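Local coordinates for SUBA (Escherichia coli, PDB 2IY9), which cleaves the endoplasmic reticulum chaperone BiP as the serine protease subunit of an AB5 subtilase cytotoxin, provoking host ER stress and eventual cell death, at residues E65-S70 with L111-R116; H89-A94 with T257-D262; P230-G235 with P309-K314; F242-V247 with K314-R319. All coordinates share one frame; numbering follows the deposited sequence.

Buried and peripheral contacts of one subtilisin-like fold solve different problems. Contacts 1 and 2 are neighbours: contact 1 pairs an outermost strand of the parallel sheet with the next one, contact 2 sets the helix of the probable charge-relay histidine against a hairpin, and the two touch through Ile112 and Ala94. Contacts 3 and 4, with centres about 9 Å apart, share Lys314 and join the same two loops, well away from the probable catalytic residues. Regular backbone bonds and a cation-pi stack mark contact 1. Buried contact 2 is apolar packing. Contact 3 combines aliphatic packing with a water bridge, whereas contact 4 adds backbone bonds and a threonine hydroxyl where two turns meet.

Contact 1: residues E65-S70 with L111-R116; sequences EFAKFS and LISSRR
The edge of the parallel sheet in the subtilisin-like fold is built here, where Phe69 and Ala67 on outermost strand 65-70 meet Ser114 and Arg116 on strand 111-116. Phe69 bonds twice: its N reaches Ser114 O at 2.7 Å, and its O receives Arg116 N at 2.9 Å. Upstream, Ala67 O accepts Ser114 N (3.0 Å), while Phe66 N donates to Ile112 O. Between Glu65 and Ala67 the pairing slips by one residue, a beta bulge in which Phe66 lays its CB 4.0 Å from Leu111 CB and turns a ring edge to Ser113 CB. The chief side-chain pair is Phe69 with Arg115. Both carry CG beside the backbone N (chi1 -64° and -65°), which sends them the same way from adjacent strands. The guanidinium consequently lies flat over one ring face, planes 15° apart, with Arg115 CZ 4.0 Å from the centroid of the Phe69 ring and Arg115 NH2 3.5 Å from Phe69 CE2. Glu144 pairs with Arg115 NE and Ser132 bonds NH1. Cation-pi stacking and these polar partners together probably fix the rotation of the guanidinium; the buried positive charge lies flat on one ring face and is probably balanced by Glu144.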
loop_
_atom_site.group_PDB
_atom_site.type_symbol
_atom_site.label_atom_id
_atom_site.label_comp_id
_atom_site.label_asym_id
_atom_site.label_seq_id
_atom_site.Cartn_x
_atom_site.Cartn_y
_atom_site.Cartn_z
ATOM N N GLU A 65 9.996 -12.015 -8.322
ATOM C CA GLU A 65 10.817 -10.869 -8.694
ATOM C C GLU A 65 10.619 -10.402 -10.133
ATOM O O GLU A 65 10.781 -11.176 -11.076
ATOM C CB GLU A 65 12.305 -11.108 -8.404
ATOM C CG GLU A 65 13.183 -9.886 -8.745
ATOM C CD GLU A 65 14.663 -10.098 -8.457
ATOM O OE1 GLU A 65 15.003 -11.017 -7.691
ATOM O OE2 GLU A 65 15.493 -9.339 -9.004
ATOM N N PHE A 66 10.300 -9.120 -10.277
ATOM C CA PHE A 66 10.340 -8.438 -11.574
ATOM C C PHE A 66 11.646 -7.642 -11.703
ATOM O O PHE A 66 12.345 -7.723 -12.712
ATOM C CB PHE A 66 9.138 -7.503 -11.720
ATOM C CG PHE A 66 9.160 -6.655 -12.975
ATOM C CD1 PHE A 66 8.805 -7.200 -14.210
ATOM C CD2 PHE A 66 9.510 -5.307 -12.917
ATOM C CE1 PHE A 66 8.811 -6.421 -15.360
ATOM C CE2 PHE A 66 9.500 -4.506 -14.083
ATOM C CZ PHE A 66 9.165 -5.070 -15.293
ATOM N N ALA A 67 11.931 -6.830 -10.693
ATOM C CA ALA A 67 13.160 -6.070 -10.627
ATOM C C ALA A 67 13.469 -5.738 -9.183
ATOM O O ALA A 67 12.620 -5.877 -8.310
ATOM C CB ALA A 67 13.048 -4.785 -11.448
ATOM N N LYS A 68 14.699 -5.296 -8.941
ATOM C CA LYS A 68 15.090 -4.767 -7.641
ATOM C C LYS A 68 16.079 -3.623 -7.829
ATOM O O LYS A 68 16.954 -3.686 -8.701
ATOM C CB LYS A 68 15.649 -5.862 -6.721
ATOM C CG LYS A 68 16.931 -6.549 -7.214
ATOM C CD LYS A 68 17.264 -7.769 -6.355
ATOM C CE LYS A 68 18.383 -8.594 -7.002
ATOM N NZ LYS A 68 18.017 -9.098 -8.372
ATOM N N PHE A 69 15.909 -2.583 -7.018
ATOM C CA PHE A 69 16.693 -1.344 -7.103
ATOM C C PHE A 69 17.180 -0.910 -5.736
ATOM O O PHE A 69 16.526 -1.190 -4.720
ATOM C CB PHE A 69 15.829 -0.194 -7.623
ATOM C CG PHE A 69 15.333 -0.368 -9.027
ATOM C CD1 PHE A 69 15.988 0.254 -10.092
ATOM C CD2 PHE A 69 14.163 -1.092 -9.288
ATOM C CE1 PHE A 69 15.508 0.114 -11.394
ATOM C CE2 PHE A 69 13.684 -1.231 -10.585
ATOM C CZ PHE A 69 14.354 -0.634 -11.632
ATOM N N SER A 70 18.306 -0.188 -5.725
ATOM C CA SER A 70 18.826 0.451 -4.521
ATOM C C SER A 70 18.726 1.967 -4.600
ATOM O O SER A 70 19.104 2.581 -5.607
ATOM C CB SER A 70 20.293 0.103 -4.294
ATOM O OG SER A 70 20.744 0.728 -3.099
ATOM N N LEU A 111 3.692 -9.663 -9.681
ATOM C CA LEU A 111 5.122 -9.653 -9.455
ATOM C C LEU A 111 5.465 -8.426 -8.624
ATOM O O LEU A 111 4.611 -7.566 -8.403
ATOM C CB LEU A 111 5.878 -9.629 -10.782
ATOM C CG LEU A 111 5.637 -10.798 -11.741
ATOM C CD1 LEU A 111 6.331 -10.545 -13.088
ATOM C CD2 LEU A 111 6.108 -12.096 -11.146
ATOM N N ILE A 112 6.713 -8.359 -8.164
ATOM C CA ILE A 112 7.145 -7.323 -7.242
ATOM C C ILE A 112 8.404 -6.641 -7.787
ATOM O O ILE A 112 9.362 -7.307 -8.197
ATOM C CB ILE A 112 7.456 -7.937 -5.834
ATOM C CG1 ILE A 112 6.185 -8.541 -5.196
ATOM C CG2 ILE A 112 8.180 -6.915 -4.911
ATOM C CD1 ILE A 112 5.088 -7.517 -4.834
ATOM N N SER A 113 8.382 -5.314 -7.793
ATOM C CA SER A 113 9.578 -4.518 -8.061
ATOM C C SER A 113 10.006 -3.865 -6.755
ATOM O O SER A 113 9.327 -2.955 -6.252
ATOM C CB SER A 113 9.302 -3.459 -9.127
ATOM O OG SER A 113 10.452 -2.659 -9.337
ATOM N N SER A 114 11.126 -4.337 -6.212
ATOM C CA SER A 114 11.627 -3.848 -4.937
ATOM C C SER A 114 12.475 -2.597 -5.127
ATOM O O SER A 114 13.411 -2.576 -5.936
ATOM C CB SER A 114 12.426 -4.918 -4.215
ATOM O OG SER A 114 12.863 -4.430 -2.962
ATOM N N ARG A 115 12.124 -1.546 -4.397
ATOM C CA ARG A 115 12.889 -0.316 -4.451
ATOM C C ARG A 115 13.316 0.001 -3.031
ATOM O O ARG A 115 12.524 0.506 -2.212
ATOM C CB ARG A 115 12.068 0.802 -5.106
ATOM C CG ARG A 115 11.761 0.512 -6.577
ATOM C CD ARG A 115 10.858 1.535 -7.240
ATOM N NE ARG A 115 10.746 1.230 -8.668
ATOM C CZ ARG A 115 11.559 1.716 -9.603
ATOM N NH1 ARG A 115 12.544 2.550 -9.268
ATOM N NH2 ARG A 115 11.393 1.362 -10.870
ATOM N N ARG A 116 14.571 -0.326 -2.724
ATOM C CA ARG A 116 15.040 -0.191 -1.350
ATOM C C ARG A 116 15.414 1.258 -1.050
ATOM O O ARG A 116 16.275 1.821 -1.721
ATOM C CB ARG A 116 16.197 -1.140 -1.038
ATOM C CG ARG A 116 16.589 -1.068 0.444
ATOM C CD ARG A 116 17.814 -1.896 0.834
ATOM N NE ARG A 116 18.442 -1.252 1.994
ATOM C CZ ARG A 116 19.715 -1.378 2.367
ATOM N NH1 ARG A 116 20.564 -2.169 1.714
ATOM N NH2 ARG A 116 20.139 -0.704 3.424
HETATM O O HOH W 1 15.345 -3.599 -3.683
#

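Contact 2: residues H89-A94 with T257-D262; sequences HGTAMA and TFLRPD
Thr91, on the helix that carries His89, the probable charge-relay histidine of the subtilase fold, packs against Leu259 and Pro261 at the end of one strand of an antiparallel hairpin. The helix and strand segments run at 117° to each other. Starting at its root, Thr91 CB lies 4.0 Å from Leu259 O. Its OG1 branch, beside the backbone N (chi1 -52°), comes 3.6 Å from Pro261 CG and takes its hydrogen bond elsewhere, from Ala56 N. The methyl CG2 goes the other way, anti to the backbone N, and settles 3.8 Å from Leu259 O, with Leu259 CD2 a little farther off at 4.2 Å. One threonine thus offers its hydroxyl branch to the proline ring and its methyl to the leucine. A turn of chain later, Ser95 OG bonds both Ala92 O and Leu259 N, tying helix to strand from a residue just beyond the contact. The CB of His89 points away from the hairpin, and its side chain touches Asp52 and Ser272, the other members inferred for the charge relay. Thr91, by contrast, points toward the hairpin, and the small Ala92 lets the strand come near: Ala92 CB stands 3.5 Å from Phe258 CD1 and 3.7 Å from Phe258 CG.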
loop_
_atom_site.group_PDB
_atom_site.type_symbol
_atom_site.label_atom_id
_atom_site.label_comp_id
_atom_site.label_asym_id
_atom_site.label_seq_id
_atom_site.Cartn_x
_atom_site.Cartn_y
_atom_site.Cartn_z
ATOM N N HIS A 89 11.013 -5.931 6.893
ATOM C CA HIS A 89 9.821 -5.149 6.554
ATOM C C HIS A 89 9.408 -5.235 5.084
ATOM O O HIS A 89 8.244 -5.511 4.795
ATOM C CB HIS A 89 9.985 -3.692 6.988
ATOM C CG HIS A 89 8.707 -2.916 6.982
ATOM N ND1 HIS A 89 7.829 -2.920 8.045
ATOM C CD2 HIS A 89 8.165 -2.100 6.047
ATOM C CE1 HIS A 89 6.799 -2.141 7.762
ATOM N NE2 HIS A 89 6.981 -1.627 6.561
ATOM N N GLY A 90 10.355 -5.014 4.171
ATOM C CA GLY A 90 10.073 -5.098 2.729
ATOM C C GLY A 90 9.551 -6.470 2.315
ATOM O O GLY A 90 8.559 -6.574 1.570
ATOM N N THR A 91 10.220 -7.521 2.797
ATOM C CA THR A 91 9.818 -8.915 2.520
ATOM C C THR A 91 8.404 -9.197 3.048
ATOM O O THR A 91 7.581 -9.817 2.366
ATOM C CB THR A 91 10.816 -9.943 3.141
ATOM O OG1 THR A 91 12.152 -9.625 2.736
ATOM C CG2 THR A 91 10.494 -11.367 2.696
ATOM N N ALA A 92 8.135 -8.740 4.269
ATOM C CA ALA A 92 6.811 -8.857 4.867
ATOM C C ALA A 92 5.725 -8.266 3.950
ATOM O O ALA A 92 4.726 -8.924 3.666
ATOM C CB ALA A 92 6.789 -8.188 6.232
ATOM N N MET A 93 5.939 -7.032 3.492
ATOM C CA MET A 93 4.945 -6.324 2.669
ATOM C C MET A 93 4.729 -7.011 1.330
ATOM O O MET A 93 3.580 -7.264 0.929
ATOM C CB MET A 93 5.340 -4.858 2.476
ATOM C CG MET A 93 5.542 -4.075 3.803
ATOM S SD MET A 93 4.087 -4.083 4.864
ATOM C CE MET A 93 4.583 -5.143 6.212
ATOM N N ALA A 94 5.839 -7.335 0.667
ATOM C CA ALA A 94 5.836 -8.095 -0.574
ATOM C C ALA A 94 5.057 -9.390 -0.406
ATOM O O ALA A 94 4.276 -9.747 -1.283
ATOM C CB ALA A 94 7.251 -8.381 -1.047
ATOM N N THR A 257 -0.254 -12.274 9.501
ATOM C CA THR A 257 0.921 -13.138 9.376
ATOM C C THR A 257 1.694 -12.761 8.096
ATOM O O THR A 257 1.084 -12.524 7.057
ATOM C CB THR A 257 0.513 -14.632 9.362
ATOM O OG1 THR A 257 -0.314 -14.919 10.505
ATOM C CG2 THR A 257 1.725 -15.531 9.421
ATOM N N PHE A 258 3.021 -12.692 8.184
ATOM C CA PHE A 258 3.865 -12.285 7.053
ATOM C C PHE A 258 5.164 -13.093 6.961
ATOM O O PHE A 258 5.543 -13.793 7.902
ATOM C CB PHE A 258 4.185 -10.789 7.137
ATOM C CG PHE A 258 4.841 -10.384 8.430
ATOM C CD1 PHE A 258 6.189 -10.660 8.664
ATOM C CD2 PHE A 258 4.104 -9.744 9.421
ATOM C CE1 PHE A 258 6.798 -10.298 9.867
ATOM C CE2 PHE A 258 4.703 -9.368 10.620
ATOM C CZ PHE A 258 6.053 -9.647 10.844
ATOM N N LEU A 259 5.841 -12.976 5.821
ATOM C CA LEU A 259 7.081 -13.692 5.552
ATOM C C LEU A 259 8.318 -12.899 5.995
ATOM O O LEU A 259 8.381 -11.674 5.807
ATOM C CB LEU A 259 7.181 -13.984 4.048
ATOM C CG LEU A 259 8.326 -14.860 3.532
ATOM C CD1 LEU A 259 8.184 -16.274 4.085
ATOM C CD2 LEU A 259 8.352 -14.866 2.003
ATOM N N ARG A 260 9.291 -13.609 6.571
ATOM C CA ARG A 260 10.603 -13.045 6.938
ATOM C C ARG A 260 11.699 -13.547 5.973
ATOM O O ARG A 260 11.535 -14.613 5.378
ATOM C CB ARG A 260 10.970 -13.453 8.366
ATOM C CG ARG A 260 9.988 -13.016 9.464
ATOM C CD ARG A 260 10.193 -13.861 10.719
ATOM N NE ARG A 260 11.611 -13.945 11.054
ATOM C CZ ARG A 260 12.260 -13.061 11.808
ATOM N NH1 ARG A 260 11.618 -12.020 12.329
ATOM N NH2 ARG A 260 13.557 -13.220 12.037
ATOM N N PRO A 261 12.812 -12.790 5.818
ATOM C CA PRO A 261 13.911 -13.208 4.931
ATOM C C PRO A 261 14.540 -14.569 5.252
ATOM O O PRO A 261 15.134 -15.179 4.365
ATOM C CB PRO A 261 14.944 -12.093 5.105
ATOM C CG PRO A 261 14.137 -10.903 5.499
ATOM C CD PRO A 261 13.083 -11.464 6.404
ATOM N N ASP A 262 14.394 -15.039 6.492
ATOM C CA ASP A 262 14.900 -16.355 6.882
ATOM C C ASP A 262 13.860 -17.460 6.668
ATOM O O ASP A 262 14.027 -18.588 7.148
ATOM C CB ASP A 262 15.423 -16.342 8.334
ATOM C CG ASP A 262 14.336 -16.033 9.361
ATOM O OD1 ASP A 262 13.157 -15.868 8.977
ATOM O OD2 ASP A 262 14.661 -15.950 10.571
#

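Contact 3: residues P230-G235 with P309-K314; sequences PVLHGG and PSLVDK
Leu232 and Lys314 bring together two loops on the periphery of the subtilisin-like fold: the connection between parallel-sheet strands 215-221 and 249-252, and the excursion between the small antiparallel strands 306-307 and 319-320, which opens with a 3-10 turn at 309-311. Aliphatic packing makes up most of the contact. The two side chains slide past each other in opposite directions, and the methylenes of Lys314 run along the leucine, with Lys314 CE 4.0 Å from Leu232 CD1 and Lys314 CD 4.1 Å from Leu232 CB. A bend in the lysine chain at chi3 (-91°) makes this course possible by folding its outer half over toward the backbone of Val231 and Leu232. Leu311 packs next to the lysine, its CD2 4.2 Å from Leu232 CD1. Val320, in the neighbouring strand, touches both Leu311 and Pro230, and continues this apolar patch.

Pro230 O is met by carbon and by water. Both methyls of Leu311 approach that carbonyl, and water 2 donates to Pro230 O at 2.7 Å while also bonding Ser310 OG, a one-water bridge between the loops. Within the second loop, Lys314 N donates to Leu311 O at 3.0 Å, keeping the lysine and Leu311 on one turn and so presenting both to Leu232.

Across the two loops the charge of Lys314 comes close without a bond. The ammonium sits beside Leu232 rather than bonding to its amide, since both nitrogens are donors: Lys314 NZ is 3.1 Å from Leu232 N and 3.7 Å from Leu232 CB.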
loop_
_atom_site.group_PDB
_atom_site.type_symbol
_atom_site.label_atom_id
_atom_site.label_comp_id
_atom_site.label_asym_id
_atom_site.label_seq_id
_atom_site.Cartn_x
_atom_site.Cartn_y
_atom_site.Cartn_z
ATOM N N PRO A 230 -16.323 -2.948 11.782
ATOM C CA PRO A 230 -14.904 -2.754 12.083
ATOM C C PRO A 230 -14.652 -1.542 12.946
ATOM O O PRO A 230 -15.439 -0.586 12.940
ATOM C CB PRO A 230 -14.269 -2.535 10.696
ATOM C CG PRO A 230 -15.260 -3.044 9.727
ATOM C CD PRO A 230 -16.597 -2.761 10.349
ATOM N N VAL A 231 -13.569 -1.617 13.709
ATOM C CA VAL A 231 -13.016 -0.488 14.428
ATOM C C VAL A 231 -11.538 -0.401 14.042
ATOM O O VAL A 231 -10.942 -1.406 13.620
ATOM C CB VAL A 231 -13.150 -0.662 15.954
ATOM C CG1 VAL A 231 -14.616 -0.591 16.382
ATOM C CG2 VAL A 231 -12.524 -1.972 16.402
ATOM N N LEU A 232 -10.958 0.789 14.167
ATOM C CA LEU A 232 -9.525 0.954 13.909
ATOM C C LEU A 232 -8.710 0.221 14.962
ATOM O O LEU A 232 -9.089 0.207 16.138
ATOM C CB LEU A 232 -9.121 2.433 13.834
ATOM C CG LEU A 232 -8.950 2.986 12.406
ATOM C CD1 LEU A 232 -10.272 3.100 11.647
ATOM C CD2 LEU A 232 -8.215 4.331 12.397
ATOM N N HIS A 233 -7.620 -0.413 14.527
ATOM C CA HIS A 233 -6.646 -1.010 15.428
ATOM C C HIS A 233 -6.067 0.077 16.322
ATOM O O HIS A 233 -5.629 1.121 15.844
ATOM C CB HIS A 233 -5.542 -1.744 14.643
ATOM C CG HIS A 233 -4.373 -2.166 15.482
ATOM N ND1 HIS A 233 -4.454 -3.161 16.434
ATOM C CD2 HIS A 233 -3.090 -1.729 15.505
ATOM C CE1 HIS A 233 -3.277 -3.308 17.018
ATOM N NE2 HIS A 233 -2.431 -2.447 16.477
ATOM N N GLY A 234 -6.094 -0.169 17.629
ATOM C CA GLY A 234 -5.687 0.834 18.609
ATOM C C GLY A 234 -4.359 0.479 19.244
ATOM O O GLY A 234 -3.817 -0.598 18.993
ATOM N N GLY A 235 -3.838 1.389 20.066
ATOM C CA GLY A 235 -2.549 1.194 20.737
ATOM C C GLY A 235 -1.594 2.349 20.528
ATOM O O GLY A 235 -1.635 3.027 19.494
ATOM N N PRO A 309 -20.957 4.705 9.329
ATOM C CA PRO A 309 -21.147 6.011 9.968
ATOM C C PRO A 309 -20.302 6.160 11.229
ATOM O O PRO A 309 -19.870 7.265 11.540
ATOM C CB PRO A 309 -22.640 6.029 10.321
ATOM C CG PRO A 309 -23.096 4.621 10.242
ATOM C CD PRO A 309 -22.226 3.963 9.208
ATOM N N SER A 310 -20.059 5.046 11.926
ATOM C CA SER A 310 -19.256 5.035 13.146
ATOM C C SER A 310 -17.783 5.397 12.917
ATOM O O SER A 310 -17.085 5.758 13.861
ATOM C CB SER A 310 -19.384 3.686 13.881
ATOM O OG SER A 310 -18.889 2.613 13.092
ATOM N N LEU A 311 -17.322 5.303 11.666
ATOM C CA LEU A 311 -15.909 5.532 11.330
ATOM C C LEU A 311 -15.625 6.874 10.650
ATOM O O LEU A 311 -14.484 7.161 10.295
ATOM C CB LEU A 311 -15.377 4.384 10.452
ATOM C CG LEU A 311 -15.312 3.001 11.117
ATOM C CD1 LEU A 311 -14.855 1.934 10.127
ATOM C CD2 LEU A 311 -14.409 3.007 12.339
ATOM N N VAL A 312 -16.651 7.708 10.491
ATOM C CA VAL A 312 -16.480 8.972 9.767
ATOM C C VAL A 312 -15.437 9.916 10.411
ATOM O O VAL A 312 -14.688 10.573 9.694
ATOM C CB VAL A 312 -17.840 9.664 9.491
ATOM C CG1 VAL A 312 -17.644 11.030 8.820
ATOM C CG2 VAL A 312 -18.708 8.757 8.598
ATOM N N ASP A 313 -15.350 9.959 11.742
ATOM C CA ASP A 313 -14.316 10.798 12.383
ATOM C C ASP A 313 -12.888 10.321 12.107
ATOM O O ASP A 313 -11.959 11.119 12.148
ATOM C CB ASP A 313 -14.503 10.927 13.902
ATOM C CG ASP A 313 -13.505 11.905 14.526
ATOM O OD1 ASP A 313 -13.564 13.109 14.192
ATOM O OD2 ASP A 313 -12.640 11.473 15.320
ATOM N N LYS A 314 -12.738 9.023 11.830
ATOM C CA LYS A 314 -11.440 8.364 11.720
ATOM C C LYS A 314 -10.978 8.239 10.260
ATOM O O LYS A 314 -9.778 8.249 9.982
ATOM C CB LYS A 314 -11.499 6.967 12.370
ATOM C CG LYS A 314 -11.879 6.963 13.878
ATOM C CD LYS A 314 -11.482 5.659 14.600
ATOM C CE LYS A 314 -12.612 4.606 14.563
ATOM N NZ LYS A 314 -12.367 3.291 15.303
HETATM O O HOH W 2 -16.816 1.292 14.321
#

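Contact 4: residues F242-V247 with K314-R319; sequences FGNNWV and KVTEGR
Val247 and Val315 meet where two type II beta turns of the subtilisin-like fold, 243-246 and 315-318, come together, one closed by the bond from Trp246 N to Gly243 O and the other by that from Gly318 N to Val315 O. The valine side chains cross obliquely, Val247 CG1 reaching Val315 CG2 at 4.0 Å, and form the buried apolar side of the contact. Next to them the carbonyl of Lys314 is wedged among carbons and one amide. Val247 CB and CG2 lie close to Lys314 O, as does Phe242 CB, while Gly243 N donates to Lys314 O at 2.9 Å from well above the carbonyl plane (36° out of it). Phe242 holds CG between its own N and carbonyl carbon (chi1 68°), which brings ring atom CD1 to 4.2 Å from Lys314 CA.

Toward the turn tips the contacts become polar. Asn244 points its amide past Val315 toward Thr316, where ND2 lies 3.7 Å from Thr316 CA; ND2 also donates to Val312 O, earlier in the loop that carries Thr316. Water 3 accepts from both Asn244 ND2 and Glu317 N, spanning the two turns. With OG1 beside its own backbone N (chi1 -63°), Thr316 brings hydroxyl and amide to Asn245 N and Val247 O. Trp246 looks the other way and stacks on His203. The junction is completed by backbone and hydroxyl of one threonine: Thr316 N donates to Val247 O at 3.0 Å, and Thr316 OG1 accepts Asn245 N, also at 3.0 Å.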
loop_
_atom_site.group_PDB
_atom_site.type_symbol
_atom_site.label_atom_id
_atom_site.label_comp_id
_atom_site.label_asym_id
_atom_site.label_seq_id
_atom_site.Cartn_x
_atom_site.Cartn_y
_atom_site.Cartn_z
ATOM N N PHE A 242 -5.159 8.183 12.562
ATOM C CA PHE A 242 -6.512 8.391 12.057
ATOM C C PHE A 242 -6.826 9.870 11.846
ATOM O O PHE A 242 -6.068 10.755 12.260
ATOM C CB PHE A 242 -7.553 7.770 13.009
ATOM C CG PHE A 242 -7.664 8.470 14.348
ATOM C CD1 PHE A 242 -8.577 9.513 14.537
ATOM C CD2 PHE A 242 -6.871 8.080 15.415
ATOM C CE1 PHE A 242 -8.682 10.173 15.777
ATOM C CE2 PHE A 242 -6.980 8.715 16.670
ATOM C CZ PHE A 242 -7.878 9.765 16.848
ATOM N N GLY A 243 -7.957 10.124 11.199
ATOM C CA GLY A 243 -8.446 11.486 11.064
ATOM C C GLY A 243 -9.133 11.713 9.748
ATOM O O GLY A 243 -8.532 11.537 8.683
ATOM N N ASN A 244 -10.405 12.100 9.826
ATOM C CA ASN A 244 -11.163 12.479 8.652
ATOM C C ASN A 244 -10.387 13.513 7.832
ATOM O O ASN A 244 -9.780 14.431 8.394
ATOM C CB ASN A 244 -12.532 13.016 9.061
ATOM C CG ASN A 244 -13.449 13.211 7.881
ATOM O OD1 ASN A 244 -13.316 14.175 7.133
ATOM N ND2 ASN A 244 -14.382 12.292 7.702
ATOM N N ASN A 245 -10.389 13.327 6.513
ATOM C CA ASN A 245 -9.644 14.172 5.556
ATOM C C ASN A 245 -8.122 13.915 5.484
ATOM O O ASN A 245 -7.416 14.547 4.688
ATOM C CB ASN A 245 -9.937 15.667 5.769
ATOM C CG ASN A 245 -9.940 16.450 4.467
ATOM O OD1 ASN A 245 -9.481 17.597 4.417
ATOM N ND2 ASN A 245 -10.458 15.837 3.405
ATOM N N TRP A 246 -7.631 12.988 6.313
ATOM C CA TRP A 246 -6.227 12.565 6.272
ATOM C C TRP A 246 -6.062 11.053 6.033
ATOM O O TRP A 246 -4.938 10.554 5.986
ATOM C CB TRP A 246 -5.500 12.974 7.557
ATOM C CG TRP A 246 -5.432 14.451 7.748
ATOM C CD1 TRP A 246 -6.391 15.257 8.303
ATOM C CD2 TRP A 246 -4.345 15.306 7.382
ATOM N NE1 TRP A 246 -5.961 16.569 8.311
ATOM C CE2 TRP A 246 -4.709 16.626 7.750
ATOM C CE3 TRP A 246 -3.102 15.089 6.770
ATOM C CZ2 TRP A 246 -3.872 17.724 7.521
ATOM C CZ3 TRP A 246 -2.260 16.184 6.556
ATOM C CH2 TRP A 246 -2.652 17.485 6.938
ATOM N N VAL A 247 -7.187 10.351 5.884
ATOM C CA VAL A 247 -7.215 8.904 5.652
ATOM C C VAL A 247 -8.306 8.632 4.612
ATOM O O VAL A 247 -9.449 9.067 4.788
ATOM C CB VAL A 247 -7.536 8.121 6.965
ATOM C CG1 VAL A 247 -7.624 6.617 6.704
ATOM C CG2 VAL A 247 -6.501 8.441 8.087
ATOM N N LYS A 314 -12.738 9.023 11.830
ATOM C CA LYS A 314 -11.440 8.364 11.720
ATOM C C LYS A 314 -10.978 8.239 10.260
ATOM O O LYS A 314 -9.778 8.249 9.982
ATOM C CB LYS A 314 -11.499 6.967 12.370
ATOM C CG LYS A 314 -11.879 6.963 13.878
ATOM C CD LYS A 314 -11.482 5.659 14.600
ATOM C CE LYS A 314 -12.612 4.606 14.563
ATOM N NZ LYS A 314 -12.367 3.291 15.303
ATOM N N VAL A 315 -11.941 8.143 9.339
ATOM C CA VAL A 315 -11.677 7.856 7.928
ATOM C C VAL A 315 -12.667 8.650 7.082
ATOM O O VAL A 315 -13.866 8.687 7.391
ATOM C CB VAL A 315 -11.893 6.340 7.611
ATOM C CG1 VAL A 315 -11.671 6.043 6.117
ATOM C CG2 VAL A 315 -11.004 5.452 8.473
ATOM N N THR A 316 -12.176 9.269 6.008
ATOM C CA THR A 316 -13.063 9.964 5.078
ATOM C C THR A 316 -14.191 9.037 4.663
ATOM O O THR A 316 -13.966 7.918 4.178
ATOM C CB THR A 316 -12.310 10.519 3.849
ATOM O OG1 THR A 316 -11.366 11.490 4.300
ATOM C CG2 THR A 316 -13.283 11.192 2.850
ATOM N N GLU A 317 -15.404 9.510 4.915
ATOM C CA GLU A 317 -16.651 8.804 4.629
ATOM C C GLU A 317 -16.775 7.420 5.266
ATOM O O GLU A 317 -17.611 6.627 4.853
ATOM C CB GLU A 317 -16.911 8.727 3.120
ATOM C CG GLU A 317 -16.715 10.040 2.419
ATOM C CD GLU A 317 -17.892 10.418 1.602
ATOM O OE1 GLU A 317 -18.830 10.999 2.195
ATOM O OE2 GLU A 317 -17.876 10.144 0.378
ATOM N N GLY A 318 -15.954 7.137 6.270
ATOM C CA GLY A 318 -16.035 5.860 6.990
ATOM C C GLY A 318 -15.728 4.644 6.130
ATOM O O GLY A 318 -16.226 3.549 6.400
ATOM N N ARG A 319 -14.888 4.830 5.109
ATOM C CA ARG A 319 -14.609 3.791 4.119
ATOM C C ARG A 319 -13.807 2.598 4.623
ATOM O O ARG A 319 -12.713 2.749 5.206
ATOM C CB ARG A 319 -13.893 4.369 2.896
ATOM C CG ARG A 319 -14.680 5.385 2.122
ATOM C CD ARG A 319 -14.021 5.649 0.796
ATOM N NE ARG A 319 -14.485 6.890 0.197
ATOM C CZ ARG A 319 -13.833 8.045 0.254
ATOM N NH1 ARG A 319 -12.671 8.136 0.896
ATOM N NH2 ARG A 319 -14.348 9.118 -0.334
HETATM O O HOH W 3 -16.229 12.248 5.679
#